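Local structure of wsv230 (Shrimp white spot syndrome virus, 2GJ2) at residues K28-V33 / S54-N59. The protein is a nonstructural viral protein with a ferredoxin fold that binds metal ions such as cadmium, its wider role being uncertain. Residues are numbered along the deposited sequence; the frame is centred on the assembly and turned at random.
Sequences KTFDTV and STFVLN
Phe30 and Phe56 meet as an edge-to-face aromatic pair, a compact example of how a loop can be packed against a strand mainly through side chains. Their planes stand at 57° and their centroids 4.9 Å apart, so the arrangement is a tilted T rather than a perpendicular one. Phe56 supplies the edge: its CE1 lies over one face of the Phe30 ring, displaced toward the rim, and comes within 3.6 Å of Phe30 CD2. The direction of the Phe56 side chain is part of this reach. With CG anti to the backbone N (chi1 178°), the Phe56 ring is carried toward the loop, and its CE1 reaches the Phe30 face. Leu58, two residues further along, adds a methyl group, CD2, at 3.8 Å from Phe30 CZ, its side chain running roughly at right angles to that of Phe30.

Thr32 makes the second half of the contact with its two branches. Its hydroxyl OG1 sits at the edge of the Phe56 ring, near the ring plane and 3.6 Å from CD1, while its methyl CG2 packs on the residues leading into strand 56-58, 3.7 Å from Ser54 CB and 3.2 Å from Thr55 O. Phe30 and Thr32 both lie in a type I turn from Phe30 to Val33, and both point toward segment 54-59.

In the ferredoxin-like fold of VP9 this loop links helix 23-27 to strand 33-38. Phe56 also touches Met27, Phe13 and Leu50, Leu58 packs on Leu65 of helix 62-69, and strand 56-58 pairs antiparallel with strand 7-9.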
loop_
_atom_site.group_PDB
_atom_site.type_symbol
_atom_site.label_atom_id
_atom_site.label_comp_id
_atom_site.label_asym_id
_atom_site.label_seq_id
_atom_site.Cartn_x
_atom_site.Cartn_y
_atom_site.Cartn_z
ATOM N N LYS A 28 2.746 11.019 -6.824
ATOM C CA LYS A 28 3.025 11.423 -5.448
ATOM C C LYS A 28 2.617 12.860 -5.095
ATOM O O LYS A 28 2.903 13.330 -4.004
ATOM C CB LYS A 28 4.502 11.197 -5.120
ATOM C CG LYS A 28 4.775 9.785 -4.636
ATOM C CD LYS A 28 6.005 9.185 -5.298
ATOM C CE LYS A 28 7.254 9.981 -4.992
ATOM N NZ LYS A 28 8.432 9.337 -5.630
ATOM N N THR A 29 1.948 13.560 -6.002
ATOM C CA THR A 29 1.525 14.911 -5.676
ATOM C C THR A 29 0.055 14.868 -5.294
ATOM O O THR A 29 -0.531 15.875 -4.924
ATOM C CB THR A 29 1.729 15.911 -6.846
ATOM O OG1 THR A 29 0.778 15.646 -7.877
ATOM C CG2 THR A 29 3.135 15.783 -7.430
ATOM N N PHE A 30 -0.557 13.695 -5.387
ATOM C CA PHE A 30 -1.952 13.596 -4.997
ATOM C C PHE A 30 -1.993 13.221 -3.522
ATOM O O PHE A 30 -1.223 12.378 -3.059
ATOM C CB PHE A 30 -2.691 12.559 -5.847
ATOM C CG PHE A 30 -2.922 12.993 -7.277
ATOM C CD1 PHE A 30 -1.960 12.764 -8.258
ATOM C CD2 PHE A 30 -4.113 13.613 -7.644
ATOM C CE1 PHE A 30 -2.188 13.145 -9.583
ATOM C CE2 PHE A 30 -4.346 13.997 -8.958
ATOM C CZ PHE A 30 -3.381 13.761 -9.930
ATOM N N ASP A 31 -2.883 13.862 -2.780
ATOM C CA ASP A 31 -2.992 13.607 -1.353
ATOM C C ASP A 31 -3.744 12.307 -1.039
ATOM O O ASP A 31 -3.892 11.944 0.133
ATOM C CB ASP A 31 -3.675 14.803 -0.658
ATOM C CG ASP A 31 -2.784 16.052 -0.598
ATOM O OD1 ASP A 31 -2.103 16.363 -1.600
ATOM O OD2 ASP A 31 -2.779 16.735 0.451
ATOM N N THR A 32 -4.222 11.609 -2.072
ATOM C CA THR A 32 -4.938 10.353 -1.856
ATOM C C THR A 32 -4.065 9.116 -2.100
ATOM O O THR A 32 -4.476 7.998 -1.814
ATOM C CB THR A 32 -6.185 10.244 -2.769
ATOM O OG1 THR A 32 -5.844 10.673 -4.089
ATOM C CG2 THR A 32 -7.340 11.083 -2.226
ATOM N N VAL A 33 -2.863 9.322 -2.623
ATOM C CA VAL A 33 -1.956 8.222 -2.925
ATOM C C VAL A 33 -1.092 7.863 -1.725
ATOM O O VAL A 33 -0.382 8.708 -1.203
ATOM C CB VAL A 33 -1.058 8.595 -4.132
ATOM C CG1 VAL A 33 -0.088 7.461 -4.460
ATOM C CG2 VAL A 33 -1.958 8.897 -5.362
ATOM N N SER A 54 -10.018 6.868 1.059
ATOM C CA SER A 54 -9.858 7.937 0.083
ATOM C C SER A 54 -10.398 7.636 -1.302
ATOM O O SER A 54 -10.522 6.480 -1.713
ATOM C CB SER A 54 -8.392 8.296 -0.044
ATOM O OG SER A 54 -7.907 8.773 1.190
ATOM N N THR A 55 -10.716 8.708 -2.016
ATOM C CA THR A 55 -11.223 8.618 -3.370
ATOM C C THR A 55 -10.261 9.383 -4.290
ATOM O O THR A 55 -9.932 10.542 -4.030
ATOM C CB THR A 55 -12.650 9.234 -3.463
ATOM O OG1 THR A 55 -13.629 8.253 -3.101
ATOM C CG2 THR A 55 -12.933 9.735 -4.860
ATOM N N PHE A 56 -9.789 8.726 -5.344
ATOM C CA PHE A 56 -8.895 9.384 -6.289
ATOM C C PHE A 56 -9.750 10.043 -7.371
ATOM O O PHE A 56 -10.545 9.363 -8.027
ATOM C CB PHE A 56 -7.960 8.378 -6.938
ATOM C CG PHE A 56 -7.060 8.984 -7.959
ATOM C CD1 PHE A 56 -5.925 9.690 -7.566
ATOM C CD2 PHE A 56 -7.373 8.892 -9.324
ATOM C CE1 PHE A 56 -5.104 10.304 -8.516
ATOM C CE2 PHE A 56 -6.563 9.498 -10.289
ATOM C CZ PHE A 56 -5.425 10.210 -9.887
ATOM N N VAL A 57 -9.579 11.357 -7.553
ATOM C CA VAL A 57 -10.368 12.126 -8.528
ATOM C C VAL A 57 -9.578 13.015 -9.484
ATOM O O VAL A 57 -8.801 13.863 -9.052
ATOM C CB VAL A 57 -11.383 13.064 -7.823
ATOM C CG1 VAL A 57 -12.458 12.271 -7.137
ATOM C CG2 VAL A 57 -10.662 13.921 -6.811
ATOM N N LEU A 58 -9.815 12.819 -10.781
ATOM C CA LEU A 58 -9.194 13.600 -11.859
ATOM C C LEU A 58 -10.374 14.287 -12.541
ATOM O O LEU A 58 -11.163 13.641 -13.244
ATOM C CB LEU A 58 -8.497 12.689 -12.877
ATOM C CG LEU A 58 -7.184 11.992 -12.517
ATOM C CD1 LEU A 58 -6.902 10.902 -13.538
ATOM C CD2 LEU A 58 -6.045 12.992 -12.483
ATOM N N ASN A 59 -10.508 15.590 -12.321
ATOM C CA ASN A 59 -11.616 16.321 -12.910
ATOM C C ASN A 59 -11.609 16.248 -14.437
ATOM O O ASN A 59 -12.665 16.225 -15.069
ATOM C CB ASN A 59 -11.598 17.780 -12.440
ATOM C CG ASN A 59 -11.914 17.922 -10.953
ATOM O OD1 ASN A 59 -11.013 18.018 -10.114
ATOM N ND2 ASN A 59 -13.204 17.921 -10.621
#